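Local coordinates for monomethylamine corrinoid protein 1 (Methanosarcina barkeri, PDB 3EZX), which carries methyl groups on a bound corrinoid from the methyltransferase MtmB to MtbA in methanogenesis from methylamine, at residues 6-11 against 25-30; 37-42 against 76-81. One frame throughout, in Å; residues are numbered along the deposited sequence.

Contact 1 (6-11 against 25-30)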
loop_
_atom_site.group_PDB
_atom_site.type_symbol
_atom_site.label_atom_id
_atom_site.label_comp_id
_atom_site.label_asym_id
_atom_site.label_seq_id
_atom_site.Cartn_x
_atom_site.Cartn_y
_atom_site.Cartn_z
ATOM N N PHE A 6 19.140 -9.035 -6.118
ATOM C CA PHE A 6 18.209 -7.936 -6.333
ATOM C C PHE A 6 17.778 -7.949 -7.811
ATOM O O PHE A 6 16.588 -7.875 -8.135
ATOM C CB PHE A 6 18.857 -6.590 -6.005
ATOM C CG PHE A 6 18.964 -6.311 -4.534
ATOM C CD1 PHE A 6 17.911 -6.617 -3.683
ATOM C CD2 PHE A 6 20.096 -5.707 -4.005
ATOM C CE1 PHE A 6 17.977 -6.327 -2.328
ATOM C CE2 PHE A 6 20.176 -5.411 -2.651
ATOM C CZ PHE A 6 19.109 -5.722 -1.807
ATOM N N ASP A 7 18.759 -8.048 -8.704
ATOM C CA ASP A 7 18.500 -8.085 -10.134
ATOM C C ASP A 7 17.602 -9.281 -10.482
ATOM O O ASP A 7 16.693 -9.164 -11.307
ATOM C CB ASP A 7 19.820 -8.178 -10.917
ATOM C CG ASP A 7 20.781 -7.025 -10.616
ATOM O OD1 ASP A 7 20.351 -5.854 -10.601
ATOM O OD2 ASP A 7 21.983 -7.296 -10.409
ATOM N N LYS A 8 17.857 -10.427 -9.852
ATOM C CA LYS A 8 17.058 -11.622 -10.097
ATOM C C LYS A 8 15.603 -11.402 -9.680
ATOM O O LYS A 8 14.667 -11.850 -10.354
ATOM C CB LYS A 8 17.635 -12.817 -9.334
ATOM C CG LYS A 8 18.938 -13.358 -9.888
ATOM C CD LYS A 8 19.313 -14.667 -9.214
ATOM C CE LYS A 8 20.549 -15.278 -9.861
ATOM N NZ LYS A 8 20.877 -16.622 -9.296
ATOM N N LEU A 9 15.425 -10.719 -8.556
ATOM C CA LEU A 9 14.098 -10.407 -8.052
ATOM C C LEU A 9 13.460 -9.409 -9.012
ATOM O O LEU A 9 12.306 -9.557 -9.412
ATOM C CB LEU A 9 14.200 -9.806 -6.646
ATOM C CG LEU A 9 14.669 -10.789 -5.570
ATOM C CD1 LEU A 9 15.072 -10.049 -4.306
ATOM C CD2 LEU A 9 13.559 -11.793 -5.292
ATOM N N ARG A 10 14.226 -8.392 -9.383
ATOM C CA ARG A 10 13.752 -7.379 -10.313
ATOM C C ARG A 10 13.306 -8.029 -11.623
ATOM O O ARG A 10 12.216 -7.745 -12.127
ATOM C CB ARG A 10 14.870 -6.373 -10.599
ATOM C CG ARG A 10 14.610 -5.448 -11.776
ATOM C CD ARG A 10 15.910 -4.848 -12.278
ATOM N NE ARG A 10 16.779 -5.853 -12.890
ATOM C CZ ARG A 10 18.031 -5.625 -13.280
ATOM N NH1 ARG A 10 18.570 -4.423 -13.122
ATOM N NH2 ARG A 10 18.747 -6.595 -13.829
ATOM N N ASP A 11 14.152 -8.904 -12.166
ATOM C CA ASP A 11 13.858 -9.577 -13.429
ATOM C C ASP A 11 12.700 -10.565 -13.363
ATOM O O ASP A 11 11.985 -10.752 -14.349
ATOM C CB ASP A 11 15.104 -10.297 -13.963
ATOM C CG ASP A 11 16.252 -9.344 -14.262
ATOM O OD1 ASP A 11 15.979 -8.195 -14.671
ATOM O OD2 ASP A 11 17.426 -9.747 -14.101
ATOM N N CYS A 25 12.617 -15.000 -3.230
ATOM C CA CYS A 25 12.366 -14.242 -2.019
ATOM C C CYS A 25 12.901 -15.041 -0.845
ATOM O O CYS A 25 13.417 -14.481 0.119
ATOM C CB CYS A 25 10.869 -13.996 -1.847
ATOM S SG CYS A 25 10.250 -12.577 -2.751
ATOM N N LYS A 26 12.781 -16.359 -0.937
ATOM C CA LYS A 26 13.271 -17.229 0.118
ATOM C C LYS A 26 14.792 -17.287 0.052
ATOM O O LYS A 26 15.465 -17.272 1.085
ATOM C CB LYS A 26 12.690 -18.636 -0.030
ATOM C CG LYS A 26 11.190 -18.718 0.190
ATOM C CD LYS A 26 10.671 -20.129 -0.043
ATOM C CE LYS A 26 9.163 -20.191 0.136
ATOM N NZ LYS A 26 8.619 -21.552 -0.116
ATOM N N GLU A 27 15.327 -17.350 -1.165
ATOM C CA GLU A 27 16.773 -17.406 -1.366
ATOM C C GLU A 27 17.443 -16.180 -0.776
ATOM O O GLU A 27 18.426 -16.286 -0.043
ATOM C CB GLU A 27 17.115 -17.480 -2.857
ATOM C CG GLU A 27 18.616 -17.529 -3.138
ATOM C CD GLU A 27 18.947 -17.450 -4.617
ATOM O OE1 GLU A 27 18.355 -18.213 -5.409
ATOM O OE2 GLU A 27 19.808 -16.627 -4.986
ATOM N N ALA A 28 16.907 -15.014 -1.108
ATOM C CA ALA A 28 17.457 -13.765 -0.622
ATOM C C ALA A 28 17.263 -13.686 0.878
ATOM O O ALA A 28 18.175 -13.309 1.618
ATOM C CB ALA A 28 16.762 -12.597 -1.301
ATOM N N LEU A 29 16.062 -14.048 1.316
ATOM C CA LEU A 29 15.704 -14.021 2.729
ATOM C C LEU A 29 16.672 -14.887 3.540
ATOM O O LEU A 29 17.221 -14.451 4.553
ATOM C CB LEU A 29 14.276 -14.534 2.889
ATOM C CG LEU A 29 13.427 -14.116 4.086
ATOM C CD1 LEU A 29 13.184 -12.608 4.077
ATOM C CD2 LEU A 29 12.103 -14.864 4.012
ATOM N N ALA A 30 16.891 -16.111 3.073
ATOM C CA ALA A 30 17.794 -17.045 3.739
ATOM C C ALA A 30 19.237 -16.546 3.692
ATOM O O ALA A 30 20.094 -17.045 4.418
ATOM C CB ALA A 30 17.698 -18.416 3.084
#
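Leu9 carries this contact and splits its two methyl groups between two residues of segment 25-30. CD2 lies over the start of the segment, 3.9 Å from the backbone N of Cys25, and beside the sulfur of the same residue, with CD2 to SG at 4.2 Å. CD1 meets the methyl group of Ala28, one helical turn further on, with CD1 to CB of Ala28 at 4.3 Å. The first torsion of Leu9 sets CG opposite its own carbonyl carbon (chi1 -68°), and the fork of the side chain then straddles the step from Cys25 to Ala28. The side-chain contacts of Leu9 are apolar, and no hydrogen bond crosses between the segments.

The solvent-facing border is polar. The extended chain of Lys8 brings its NZ to 4.4 Å from OE2 of Glu27. That is too far for a salt bridge, though the opposite charges probably attract weakly.

The short helical segments run nearly antiparallel, with 159° between their directions and 10.4 Å between their axes at closest approach. The small side chain of Ala28 faces helix 3-14, where it also touches Ile5. This is the pairing of the first two helices of the N-terminal helical bundle. Leu9 also meets helix 35-55, at Ile38. Cys25 turns its side chain to helix 61-82 and rests on Ala74 and Leu78, which places the contact against both longer helices of the bundle.

Contact 2 (37-42 against 76-81); sequences DIITKG and EVLTPE
Leu78 turns its forked end to both Ile38 and Ile39, and each of its methyl groups has a different set of neighbours. CD1 packs against Ile39, 3.5 Å from CG1 of that residue and 4.0 Å from its CD1. The same Leu78 methyl also lies 4.0 Å from CG2 of Ile38. CD2 of Leu78 meets the other branch of Ile38, at CD1, 3.8 Å away.

The two isoleucines share one conformation. In each, CG1 stands opposite the carbonyl carbon and CG2 opposite the backbone N, and the chain is extended out to CD1 (chi2 177° in both). Their use differs all the same. Ile38 offers both branches to Leu78, and the two side chains cross at a slant. Ile39 offers CG1 and CD1 of its long branch, and it and Leu78 lie alongside, pointing opposite ways. The CB of Leu78 already points toward segment 37-42.

The backbone departs from regular helix on both sides. Helix 35-55 widens to a pi-type turn from Ile39 to Gly42. Helix 61-82 bends at Pro80 and Glu81, whose N atoms lack the usual helical bond; proline has no N-H to give.

The contact joins the two longest helices of the N-terminal bundle, 35-55 and 61-82. Ile38 also touches Ala28 and Leu29 of helix 20-30. On another flank, Ile39 reaches Leu111 and Thr79 reaches Thr114, both on helix 107-118 of the C-terminal Rossmann-fold domain.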
loop_
_atom_site.group_PDB
_atom_site.type_symbol
_atom_site.label_atom_id
_atom_site.label_comp_id
_atom_site.label_asym_id
_atom_site.label_seq_id
_atom_site.Cartn_x
_atom_site.Cartn_y
_atom_site.Cartn_z
ATOM N N ASP A 37 14.120 -4.798 1.953
ATOM C CA ASP A 37 15.121 -4.487 0.934
ATOM C C ASP A 37 14.829 -5.308 -0.311
ATOM O O ASP A 37 15.065 -4.864 -1.431
ATOM C CB ASP A 37 16.528 -4.788 1.451
ATOM C CG ASP A 37 17.021 -3.737 2.422
ATOM O OD1 ASP A 37 16.318 -3.485 3.423
ATOM O OD2 ASP A 37 18.106 -3.167 2.183
ATOM N N ILE A 38 14.311 -6.513 -0.099
ATOM C CA ILE A 38 13.938 -7.405 -1.190
ATOM C C ILE A 38 12.861 -6.705 -2.017
ATOM O O ILE A 38 12.845 -6.796 -3.244
ATOM C CB ILE A 38 13.366 -8.734 -0.650
ATOM C CG1 ILE A 38 14.468 -9.511 0.085
ATOM C CG2 ILE A 38 12.786 -9.552 -1.784
ATOM C CD1 ILE A 38 13.981 -10.807 0.710
ATOM N N ILE A 39 11.959 -6.011 -1.328
ATOM C CA ILE A 39 10.881 -5.289 -1.988
ATOM C C ILE A 39 11.368 -4.016 -2.680
ATOM O O ILE A 39 11.292 -3.892 -3.903
ATOM C CB ILE A 39 9.770 -4.896 -0.986
ATOM C CG1 ILE A 39 9.108 -6.145 -0.424
ATOM C CG2 ILE A 39 8.730 -4.004 -1.665
ATOM C CD1 ILE A 39 8.054 -5.849 0.614
ATOM N N THR A 40 11.888 -3.078 -1.897
ATOM C CA THR A 40 12.344 -1.803 -2.438
ATOM C C THR A 40 13.539 -1.854 -3.387
ATOM O O THR A 40 13.627 -1.039 -4.300
ATOM C CB THR A 40 12.659 -0.801 -1.304
ATOM O OG1 THR A 40 13.869 -1.186 -0.638
ATOM C CG2 THR A 40 11.518 -0.778 -0.294
ATOM N N LYS A 41 14.457 -2.793 -3.187
ATOM C CA LYS A 41 15.618 -2.873 -4.073
ATOM C C LYS A 41 15.513 -3.947 -5.155
ATOM O O LYS A 41 16.371 -4.027 -6.039
ATOM C CB LYS A 41 16.898 -3.080 -3.258
ATOM C CG LYS A 41 17.341 -1.832 -2.508
ATOM C CD LYS A 41 18.564 -2.091 -1.648
ATOM C CE LYS A 41 18.945 -0.845 -0.858
ATOM N NZ LYS A 41 20.061 -1.104 0.097
ATOM N N GLY A 42 14.453 -4.752 -5.094
ATOM C CA GLY A 42 14.265 -5.810 -6.072
ATOM C C GLY A 42 12.910 -5.874 -6.761
ATOM O O GLY A 42 12.797 -5.570 -7.949
ATOM N N GLU A 76 3.348 -13.053 -0.050
ATOM C CA GLU A 76 2.898 -14.106 0.845
ATOM C C GLU A 76 4.096 -14.657 1.619
ATOM O O GLU A 76 3.956 -15.154 2.736
ATOM C CB GLU A 76 2.225 -15.230 0.055
ATOM C CG GLU A 76 1.024 -14.780 -0.750
ATOM C CD GLU A 76 0.260 -15.945 -1.341
ATOM O OE1 GLU A 76 0.907 -16.857 -1.902
ATOM O OE2 GLU A 76 -0.986 -15.948 -1.252
ATOM N N VAL A 77 5.280 -14.555 1.025
ATOM C CA VAL A 77 6.482 -15.040 1.680
ATOM C C VAL A 77 7.125 -13.976 2.565
ATOM O O VAL A 77 7.718 -14.299 3.588
ATOM C CB VAL A 77 7.526 -15.522 0.654
ATOM C CG1 VAL A 77 8.767 -16.016 1.371
ATOM C CG2 VAL A 77 6.943 -16.636 -0.203
ATOM N N LEU A 78 6.997 -12.710 2.179
ATOM C CA LEU A 78 7.593 -11.617 2.947
ATOM C C LEU A 78 6.698 -11.022 4.040
ATOM O O LEU A 78 7.199 -10.588 5.078
ATOM C CB LEU A 78 8.047 -10.495 2.000
ATOM C CG LEU A 78 8.974 -10.874 0.838
ATOM C CD1 LEU A 78 9.236 -9.647 -0.003
ATOM C CD2 LEU A 78 10.279 -11.449 1.353
ATOM N N THR A 79 5.384 -10.992 3.816
ATOM C CA THR A 79 4.460 -10.431 4.806
ATOM C C THR A 79 4.720 -10.982 6.205
ATOM O O THR A 79 4.908 -10.221 7.155
ATOM C CB THR A 79 2.984 -10.700 4.431
ATOM O OG1 THR A 79 2.611 -9.869 3.324
ATOM C CG2 THR A 79 2.069 -10.405 5.608
ATOM N N PRO A 80 4.723 -12.314 6.354
ATOM C CA PRO A 80 4.976 -12.866 7.683
ATOM C C PRO A 80 6.331 -12.410 8.222
ATOM O O PRO A 80 6.485 -12.158 9.416
ATOM C CB PRO A 80 4.901 -14.377 7.449
ATOM C CG PRO A 80 5.259 -14.528 6.006
ATOM C CD PRO A 80 4.516 -13.390 5.372
ATOM N N GLU A 81 7.307 -12.289 7.331
ATOM C CA GLU A 81 8.638 -11.852 7.722
ATOM C C GLU A 81 8.577 -10.406 8.211
ATOM O O GLU A 81 9.321 -10.014 9.103
ATOM C CB GLU A 81 9.590 -11.954 6.531
ATOM C CG GLU A 81 11.046 -12.083 6.910
ATOM C CD GLU A 81 11.312 -13.337 7.717
ATOM O OE1 GLU A 81 10.877 -14.424 7.283
ATOM O OE2 GLU A 81 11.958 -13.238 8.781
#

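Overall arrangement
Contact 1 comes first along the chain and closes before contact 2 opens, and the two share no helix. Contact 1 pairs helices 3-14 and 20-30; contact 2 pairs 35-55 and 61-82. Together they take in all four helices of the N-terminal bundle. Their centres are 9 Å apart. CD1 of Leu9 lies 3.4 Å from CG2 of Ile38, which brings the apolar parts of the two contacts together. The centre of contact 1 lies about 21 Å from the centre of the chain, against about 13 Å for contact 2. Contact 2 thus belongs to the side of the bundle nearer the corrinoid and the Rossmann-fold domain, and contact 1 packs further from both.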